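Local coordinates for protein pyoverdine synthetase F (Pseudomonas aeruginosa PAO1, PDB 6CUL) that has a Rossmann-like core of mostly parallel strands and binds N-(4-{[(2-amino-4-oxo-1,4-dihydroquinazolin-6-yl)methyl]amino}benzene-1-carbonyl)-D-glutamic acid, at residues A[102-114]-A[123-135]. Sequence-based numbering, arbitrary orientation.
Sequences LLLSVPSTYRRYP and GKSDFERRLHDTL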
ATOM      1  N   LEU A 102     -17.481   2.466   1.963  1.00 45.41           N
ATOM      2  CA  LEU A 102     -16.560   3.499   1.505  1.00 42.51           C
ATOM      3  C   LEU A 102     -15.745   3.225   0.253  1.00 36.50           C
ATOM      4  O   LEU A 102     -14.980   4.017  -0.077  1.00 37.28           O
ATOM      5  CB  LEU A 102     -15.605   3.903   2.605  1.00 42.55           C
ATOM      6  CG  LEU A 102     -16.140   4.355   3.925  1.00 44.04           C
ATOM      7  CD1 LEU A 102     -15.074   4.255   4.971  1.00 40.18           C
ATOM      8  CD2 LEU A 102     -16.659   5.745   3.811  1.00 38.82           C
ATOM      9  N   LEU A 103     -15.910   2.113  -0.387  1.00 39.98           N
ATOM     10  CA  LEU A 103     -15.166   1.840  -1.559  1.00 42.77           C
ATOM     11  C   LEU A 103     -15.517   2.763  -2.730  1.00 47.88           C
ATOM     12  O   LEU A 103     -16.689   2.969  -2.988  1.00 51.00           O
ATOM     13  CB  LEU A 103     -15.443   0.416  -1.949  1.00 39.10           C
ATOM     14  CG  LEU A 103     -14.841  -0.648  -1.056  1.00 45.65           C
ATOM     15  CD1 LEU A 103     -15.113  -2.011  -1.608  1.00 43.29           C
ATOM     16  CD2 LEU A 103     -13.381  -0.417  -0.939  1.00 39.08           C
ATOM     17  N   LEU A 104     -14.513   3.284  -3.416  1.00 38.55           N
ATOM     18  CA  LEU A 104     -14.652   4.138  -4.581  1.00 44.07           C
ATOM     19  C   LEU A 104     -13.746   3.725  -5.703  1.00 43.82           C
ATOM     20  O   LEU A 104     -12.619   3.420  -5.461  1.00 43.15           O
ATOM     21  CB  LEU A 104     -14.219   5.545  -4.260  1.00 48.10           C
ATOM     22  CG  LEU A 104     -15.146   6.365  -3.434  1.00 47.74           C
ATOM     23  CD1 LEU A 104     -14.631   7.757  -3.263  1.00 43.50           C
ATOM     24  CD2 LEU A 104     -16.429   6.400  -4.170  1.00 59.03           C
ATOM     25  N   SER A 105     -14.210   3.744  -6.933  1.00 38.67           N
ATOM     26  CA  SER A 105     -13.339   3.416  -7.993  1.00 37.31           C
ATOM     27  C   SER A 105     -13.121   4.645  -8.809  1.00 48.65           C
ATOM     28  O   SER A 105     -14.080   5.248  -9.216  1.00 49.03           O
ATOM     29  CB  SER A 105     -13.873   2.349  -8.900  1.00 40.55           C
ATOM     30  OG  SER A 105     -12.834   1.797  -9.681  1.00 30.04           O
ATOM     31  N   VAL A 106     -11.869   4.977  -9.063  1.00 46.52           N
ATOM     32  CA  VAL A 106     -11.490   6.056  -9.925  1.00 45.95           C
ATOM     33  C   VAL A 106     -10.608   5.253 -10.877  1.00 45.30           C
ATOM     34  O   VAL A 106      -9.430   5.367 -10.853  1.00 51.76           O
ATOM     35  CB  VAL A 106     -10.745   7.168  -9.241  1.00 45.45           C
ATOM     36  CG1 VAL A 106      -9.972   7.986 -10.239  1.00 53.55           C
ATOM     37  CG2 VAL A 106     -11.673   8.033  -8.495  1.00 36.02           C
ATOM     38  N   PRO A 107     -11.227   4.474 -11.752  1.00 44.22           N
ATOM     39  CA  PRO A 107     -10.447   3.565 -12.570  1.00 44.68           C
ATOM     40  C   PRO A 107      -9.424   4.121 -13.544  1.00 46.57           C
ATOM     41  O   PRO A 107      -9.745   4.956 -14.281  1.00 40.14           O
ATOM     42  CB  PRO A 107     -11.517   2.798 -13.323  1.00 48.21           C
ATOM     43  CG  PRO A 107     -12.771   3.070 -12.620  1.00 48.82           C
ATOM     44  CD  PRO A 107     -12.642   4.414 -12.070  1.00 42.20           C
ATOM     45  N   SER A 108      -8.211   3.582 -13.510  1.00 48.08           N
ATOM     46  CA  SER A 108      -7.155   3.903 -14.423  1.00 39.83           C
ATOM     47  C   SER A 108      -7.290   3.079 -15.661  1.00 37.01           C
ATOM     48  O   SER A 108      -6.458   2.297 -15.993  1.00 33.04           O
ATOM     49  CB  SER A 108      -5.764   3.656 -13.847  1.00 36.45           C
ATOM     50  OG  SER A 108      -5.583   2.436 -13.251  1.00 42.59           O
ATOM     51  N   THR A 109      -8.396   3.361 -16.326  1.00 40.96           N
ATOM     52  CA  THR A 109      -8.845   2.825 -17.599  1.00 32.72           C
ATOM     53  C   THR A 109      -7.886   3.079 -18.756  1.00 34.47           C
ATOM     54  O   THR A 109      -7.691   2.248 -19.555  1.00 30.41           O
ATOM     55  CB  THR A 109     -10.140   3.437 -17.934  1.00 29.33           C
ATOM     56  OG1 THR A 109     -10.053   4.841 -17.745  1.00 33.47           O
ATOM     57  CG2 THR A 109     -11.100   2.880 -17.060  1.00 39.66           C
ATOM     58  N   TYR A 110      -7.139   4.150 -18.663  1.00 37.28           N
ATOM     59  CA  TYR A 110      -6.150   4.531 -19.588  1.00 28.80           C
ATOM     60  C   TYR A 110      -5.192   3.416 -19.799  1.00 36.59           C
ATOM     61  O   TYR A 110      -4.596   3.400 -20.803  1.00 38.58           O
ATOM     62  CB  TYR A 110      -5.398   5.768 -19.076  1.00 34.02           C
ATOM     63  CG  TYR A 110      -4.379   5.547 -17.971  1.00 34.34           C
ATOM     64  CD1 TYR A 110      -3.128   5.093 -18.268  1.00 33.10           C
ATOM     65  CD2 TYR A 110      -4.662   5.834 -16.662  1.00 28.55           C
ATOM     66  CE1 TYR A 110      -2.203   4.905 -17.319  1.00 34.11           C
ATOM     67  CE2 TYR A 110      -3.737   5.652 -15.677  1.00 35.30           C
ATOM     68  CZ  TYR A 110      -2.497   5.180 -16.020  1.00 35.49           C
ATOM     69  OH  TYR A 110      -1.545   4.935 -15.104  1.00 34.19           O
ATOM     70  N   ARG A 111      -5.062   2.509 -18.878  1.00 41.94           N
ATOM     71  CA  ARG A 111      -4.226   1.360 -19.046  1.00 36.91           C
ATOM     72  C   ARG A 111      -4.679   0.410 -20.188  1.00 39.29           C
ATOM     73  O   ARG A 111      -3.895  -0.321 -20.633  1.00 39.12           O
ATOM     74  CB  ARG A 111      -4.030   0.638 -17.730  1.00 39.78           C
ATOM     75  CG  ARG A 111      -3.119   1.296 -16.737  1.00 25.88           C
ATOM     76  CD  ARG A 111      -3.017   0.517 -15.481  1.00 25.36           C
ATOM     77  NE  ARG A 111      -4.289   0.268 -14.863  1.00 29.51           N
ATOM     78  CZ  ARG A 111      -4.791  -0.893 -14.543  1.00 22.45           C
ATOM     79  NH1 ARG A 111      -4.158  -1.963 -14.751  1.00 22.67           N
ATOM     80  NH2 ARG A 111      -5.936  -0.941 -13.976  1.00 35.14           N
ATOM     81  N   ARG A 112      -5.909   0.504 -20.649  1.00 41.48           N
ATOM     82  CA  ARG A 112      -6.416  -0.279 -21.753  1.00 35.14           C
ATOM     83  C   ARG A 112      -5.619   0.028 -22.993  1.00 32.37           C
ATOM     84  O   ARG A 112      -5.331  -0.819 -23.711  1.00 30.33           O
ATOM     85  CB  ARG A 112      -7.882   0.039 -22.000  1.00 30.50           C
ATOM     86  CG  ARG A 112      -8.844  -0.288 -20.886  1.00 25.83           C
ATOM     87  CD  ARG A 112     -10.220   0.301 -21.059  1.00 33.33           C
ATOM     88  NE  ARG A 112     -10.994   0.396 -19.849  1.00 26.79           N
ATOM     89  CZ  ARG A 112     -12.305   0.477 -19.791  1.00 14.87           C
ATOM     90  NH1 ARG A 112     -13.017   0.445 -20.845  1.00 15.66           N
ATOM     91  NH2 ARG A 112     -12.887   0.573 -18.665  1.00 14.08           N
ATOM     92  N   TYR A 113      -5.298   1.266 -23.223  1.00 46.23           N
ATOM     93  CA  TYR A 113      -4.464   1.649 -24.317  1.00 36.61           C
ATOM     94  C   TYR A 113      -3.020   1.276 -24.021  1.00 30.25           C
ATOM     95  O   TYR A 113      -2.653   1.220 -22.919  1.00 33.78           O
ATOM     96  CB  TYR A 113      -4.505   3.154 -24.479  1.00 34.15           C
ATOM     97  CG  TYR A 113      -5.783   3.704 -24.992  1.00 35.16           C
ATOM     98  CD1 TYR A 113      -6.079   3.649 -26.310  1.00 31.08           C
ATOM     99  CD2 TYR A 113      -6.688   4.313 -24.154  1.00 34.75           C
ATOM    100  CE1 TYR A 113      -7.257   4.158 -26.792  1.00 36.33           C
ATOM    101  CE2 TYR A 113      -7.864   4.828 -24.633  1.00 37.10           C
ATOM    102  CZ  TYR A 113      -8.151   4.747 -25.964  1.00 43.15           C
ATOM    103  OH  TYR A 113      -9.299   5.245 -26.468  1.00 38.96           O
ATOM    104  N   PRO A 114      -2.176   1.063 -25.029  1.00 44.31           N
ATOM    105  CA  PRO A 114      -0.757   0.767 -24.851  1.00 45.67           C
ATOM    106  C   PRO A 114       0.019   1.841 -24.166  1.00 47.68           C
ATOM    107  O   PRO A 114      -0.396   2.953 -24.155  1.00 48.75           O
ATOM    108  CB  PRO A 114      -0.254   0.597 -26.231  1.00 36.21           C
ATOM    109  CG  PRO A 114      -1.414   0.228 -27.000  1.00 40.90           C
ATOM    110  CD  PRO A 114      -2.647   0.323 -26.176  1.00 43.65           C
ATOM    111  N   GLY A 123      -5.224   9.771 -20.938  1.00 31.70           N
ATOM    112  CA  GLY A 123      -5.991   9.129 -19.901  1.00 31.82           C
ATOM    113  C   GLY A 123      -5.356   9.148 -18.531  1.00 38.77           C
ATOM    114  O   GLY A 123      -6.017   9.374 -17.592  1.00 37.08           O
ATOM    115  N   LYS A 124      -4.065   8.901 -18.449  1.00 35.69           N
ATOM    116  CA  LYS A 124      -3.411   8.931 -17.179  1.00 37.42           C
ATOM    117  C   LYS A 124      -3.581  10.286 -16.538  1.00 38.78           C
ATOM    118  O   LYS A 124      -3.921  10.348 -15.403  1.00 39.98           O
ATOM    119  CB  LYS A 124      -1.939   8.640 -17.333  1.00 25.35           C
ATOM    120  CG  LYS A 124      -1.190   8.358 -16.057  1.00 33.56           C
ATOM    121  CD  LYS A 124       0.211   7.853 -16.347  1.00 41.28           C
ATOM    122  CE  LYS A 124       1.039   7.488 -15.162  1.00 30.20           C
ATOM    123  NZ  LYS A 124       1.433   8.706 -14.546  1.00 21.06           N
ATOM    124  N   SER A 125      -3.395  11.351 -17.282  1.00 40.20           N
ATOM    125  CA  SER A 125      -3.601  12.641 -16.725  1.00 44.73           C
ATOM    126  C   SER A 125      -5.019  12.800 -16.270  1.00 43.28           C
ATOM    127  O   SER A 125      -5.213  13.289 -15.213  1.00 46.86           O
ATOM    128  CB  SER A 125      -3.256  13.753 -17.718  1.00 50.83           C
ATOM    129  OG  SER A 125      -3.717  15.016 -17.303  1.00 57.55           O
ATOM    130  N   ASP A 126      -6.003  12.403 -17.032  1.00 37.90           N
ATOM    131  CA  ASP A 126      -7.371  12.555 -16.580  1.00 38.37           C
ATOM    132  C   ASP A 126      -7.709  11.749 -15.311  1.00 42.46           C
ATOM    133  O   ASP A 126      -8.537  12.146 -14.567  1.00 45.52           O
ATOM    134  CB  ASP A 126      -8.334  12.283 -17.731  1.00 41.06           C
ATOM    135  CG  ASP A 126      -9.720  12.694 -17.450  1.00 49.62           C
ATOM    136  OD1 ASP A 126     -10.034  13.834 -17.573  1.00 47.84           O
ATOM    137  OD2 ASP A 126     -10.527  11.872 -17.153  1.00 44.99           O
ATOM    138  N   PHE A 127      -7.127  10.573 -15.160  1.00 47.18           N
ATOM    139  CA  PHE A 127      -7.264   9.755 -13.978  1.00 48.12           C
ATOM    140  C   PHE A 127      -6.666  10.460 -12.780  1.00 44.25           C
ATOM    141  O   PHE A 127      -7.273  10.526 -11.751  1.00 46.18           O
ATOM    142  CB  PHE A 127      -6.573   8.454 -14.179  1.00 40.94           C
ATOM    143  CG  PHE A 127      -6.151   7.801 -12.922  1.00 43.12           C
ATOM    144  CD1 PHE A 127      -7.052   7.189 -12.114  1.00 41.59           C
ATOM    145  CD2 PHE A 127      -4.833   7.764 -12.566  1.00 55.91           C
ATOM    146  CE1 PHE A 127      -6.666   6.557 -10.991  1.00 39.75           C
ATOM    147  CE2 PHE A 127      -4.439   7.121 -11.435  1.00 51.47           C
ATOM    148  CZ  PHE A 127      -5.365   6.518 -10.648  1.00 43.47           C
ATOM    149  N   GLU A 128      -5.479  10.996 -12.932  1.00 39.59           N
ATOM    150  CA  GLU A 128      -4.941  11.818 -11.899  1.00 48.62           C
ATOM    151  C   GLU A 128      -5.882  13.005 -11.733  1.00 56.88           C
ATOM    152  O   GLU A 128      -6.134  13.395 -10.632  1.00 61.54           O
ATOM    153  CB  GLU A 128      -3.561  12.332 -12.222  1.00 44.31           C
ATOM    154  CG  GLU A 128      -2.579  11.284 -12.620  1.00 41.89           C
ATOM    155  CD  GLU A 128      -1.165  11.636 -12.280  1.00 55.69           C
ATOM    156  OE1 GLU A 128      -0.923  11.957 -11.137  1.00 59.29           O
ATOM    157  OE2 GLU A 128      -0.289  11.567 -13.118  1.00 45.98           O
ATOM    158  N   ARG A 129      -6.394  13.565 -12.814  1.00 51.81           N
ATOM    159  CA  ARG A 129      -7.304  14.662 -12.688  1.00 45.60           C
ATOM    160  C   ARG A 129      -8.563  14.242 -11.944  1.00 44.92           C
ATOM    161  O   ARG A 129      -9.016  14.969 -11.137  1.00 42.49           O
ATOM    162  CB  ARG A 129      -7.615  15.235 -14.019  1.00 40.38           C
ATOM    163  CG  ARG A 129      -8.448  16.468 -13.908  1.00 44.42           C
ATOM    164  CD  ARG A 129      -9.936  16.203 -13.818  1.00 45.54           C
ATOM    165  NE  ARG A 129     -10.446  15.450 -14.926  1.00 37.91           N
ATOM    166  CZ  ARG A 129     -11.640  14.906 -14.952  1.00 39.82           C
ATOM    167  NH1 ARG A 129     -12.421  14.998 -13.922  1.00 33.44           N
ATOM    168  NH2 ARG A 129     -12.025  14.217 -15.992  1.00 42.70           N
ATOM    169  N   ARG A 130      -9.085  13.060 -12.234  1.00 47.58           N
ATOM    170  CA  ARG A 130     -10.183  12.469 -11.481  1.00 48.23           C
ATOM    171  C   ARG A 130      -9.777  12.117 -10.038  1.00 45.92           C
ATOM    172  O   ARG A 130     -10.605  12.083  -9.197  1.00 48.57           O
ATOM    173  CB  ARG A 130     -10.700  11.209 -12.136  1.00 41.96           C
ATOM    174  CG  ARG A 130     -11.859  11.384 -13.067  1.00 45.51           C
ATOM    175  CD  ARG A 130     -12.370  10.077 -13.655  1.00 51.97           C
ATOM    176  NE  ARG A 130     -11.345   9.222 -14.261  1.00 63.94           N
ATOM    177  CZ  ARG A 130     -11.322   7.892 -14.198  1.00 48.18           C
ATOM    178  NH1 ARG A 130     -12.226   7.242 -13.548  1.00 31.81           N
ATOM    179  NH2 ARG A 130     -10.356   7.243 -14.778  1.00 46.82           N
ATOM    180  N   LEU A 131      -8.548  11.751  -9.766  1.00 38.25           N
ATOM    181  CA  LEU A 131      -8.167  11.536  -8.392  1.00 45.31           C
ATOM    182  C   LEU A 131      -8.362  12.817  -7.554  1.00 40.34           C
ATOM    183  O   LEU A 131      -9.012  12.785  -6.554  1.00 41.60           O
ATOM    184  CB  LEU A 131      -6.728  11.012  -8.295  1.00 44.01           C
ATOM    185  CG  LEU A 131      -6.403   9.605  -8.777  1.00 44.08           C
ATOM    186  CD1 LEU A 131      -5.006   9.193  -8.482  1.00 39.62           C
ATOM    187  CD2 LEU A 131      -7.310   8.586  -8.189  1.00 52.15           C
ATOM    188  N   HIS A 132      -7.797  13.918  -8.033  1.00 45.75           N
ATOM    189  CA  HIS A 132      -7.830  15.238  -7.410  1.00 50.53           C
ATOM    190  C   HIS A 132      -9.172  15.753  -7.122  1.00 45.64           C
ATOM    191  O   HIS A 132      -9.426  16.331  -6.134  1.00 46.51           O
ATOM    192  CB  HIS A 132      -7.131  16.263  -8.302  1.00 38.62           C
ATOM    193  CG  HIS A 132      -7.224  17.666  -7.802  1.00 41.21           C
ATOM    194  ND1 HIS A 132      -8.179  18.546  -8.236  1.00 49.04           N
ATOM    195  CD2 HIS A 132      -6.495  18.338  -6.893  1.00 43.46           C
ATOM    196  CE1 HIS A 132      -8.042  19.685  -7.612  1.00 43.76           C
ATOM    197  NE2 HIS A 132      -7.017  19.590  -6.804  1.00 43.21           N
ATOM    198  N   ASP A 133     -10.017  15.547  -8.065  1.00 48.30           N
ATOM    199  CA  ASP A 133     -11.376  16.035  -8.077  1.00 52.54           C
ATOM    200  C   ASP A 133     -12.218  15.356  -7.053  1.00 44.85           C
ATOM    201  O   ASP A 133     -12.903  16.009  -6.351  1.00 54.08           O
ATOM    202  CB  ASP A 133     -12.038  15.804  -9.429  1.00 53.93           C
ATOM    203  CG  ASP A 133     -11.729  16.853 -10.451  1.00 50.48           C
ATOM    204  OD1 ASP A 133     -10.760  17.577 -10.354  1.00 44.45           O
ATOM    205  OD2 ASP A 133     -12.472  16.897 -11.409  1.00 41.86           O
ATOM    206  N   THR A 134     -12.188  14.070  -6.985  1.00 45.56           N
ATOM    207  CA  THR A 134     -12.969  13.463  -5.956  1.00 53.15           C
ATOM    208  C   THR A 134     -12.380  13.463  -4.565  1.00 51.04           C
ATOM    209  O   THR A 134     -13.077  13.086  -3.713  1.00 56.67           O
ATOM    210  CB  THR A 134     -13.416  12.060  -6.221  1.00 43.25           C
ATOM    211  OG1 THR A 134     -14.514  11.804  -5.383  1.00 45.15           O
ATOM    212  CG2 THR A 134     -12.392  11.125  -5.840  1.00 39.76           C
ATOM    213  N   LEU A 135     -11.115  13.740  -4.333  1.00 49.38           N
ATOM    214  CA  LEU A 135     -10.677  13.839  -2.989  1.00 54.93           C
ATOM    215  C   LEU A 135     -11.434  15.049  -2.494  1.00 52.87           C
ATOM    216  O   LEU A 135     -12.135  14.983  -1.535  1.00 48.54           O
ATOM    217  CB  LEU A 135      -9.178  14.023  -2.959  1.00 47.32           C
ATOM    218  CG  LEU A 135      -8.452  12.735  -3.300  1.00 42.32           C
ATOM    219  CD1 LEU A 135      -6.973  12.875  -3.381  1.00 42.20           C
ATOM    220  CD2 LEU A 135      -8.809  11.739  -2.279  1.00 46.14           C
TER
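Tyr110 lies flat on the first turn of the 123-135 segment, its CB 3.4 Å from the carbonyl carbon of Gly123, where the lack of a side chain lets the loop approach so closely. One face of the phenol ring rests on Lys124: CB of the lysine stands 3.6 Å from the ring centroid, only 6° off the normal, a CH-pi contact. The lysine chain, extended at chi1 (-168°), runs over this face, pointing the same way as the tyrosine, as far as OH, then bends at its end to carry NZ to the carbonyl of Ile151. Arg111 CG lies against the opposite face of Tyr110, toward its rim.

The phenyl ring of Phe127 meets the Tyr110 ring obliquely, with planes at 46°. Ser108 CB sits over the centre of one face of Phe127, and Leu131 CG lies over the opposite face. Val106 O approaches the ring edge in plane, so that both faces and part of the rim are engaged. Packing is tightest at Val106, whose CG1 presses to 3.4 Å from Leu131 CD2 while also reaching Phe127 CD1. Ser108 OG turns from this apolar layer to Asp61.

The flank of Pro107, Arg130 and Thr134 is partly exposed and more sparsely packed. Arg130, its chain bent at chi3, bridges the two sides: Val106 CG1 lies over one guanidinium face, toward its rim, while the hydrogen bond from Arg130 NH2 to Pro107 O is modelled as very short, so its length is doubtful. Thr134 adds only a methyl contact, CG2 to Val106 CG2 at 4.1 Å.

The loop following edge strand 103-105 is thus laid along helix 118-136, which returns the chain to parallel strand 142-145. This is a beta-alpha-beta crossover of the Rossmann-like sheet, and its loop carries Thr109, Tyr110, Arg112, Tyr113 and Pro114 of the pocket for N-(4-{[(2-amino-4-oxo-1,4-dihydroquinazolin-6-yl)methyl]amino}benzene-1-carbonyl)-D-glutamic acid.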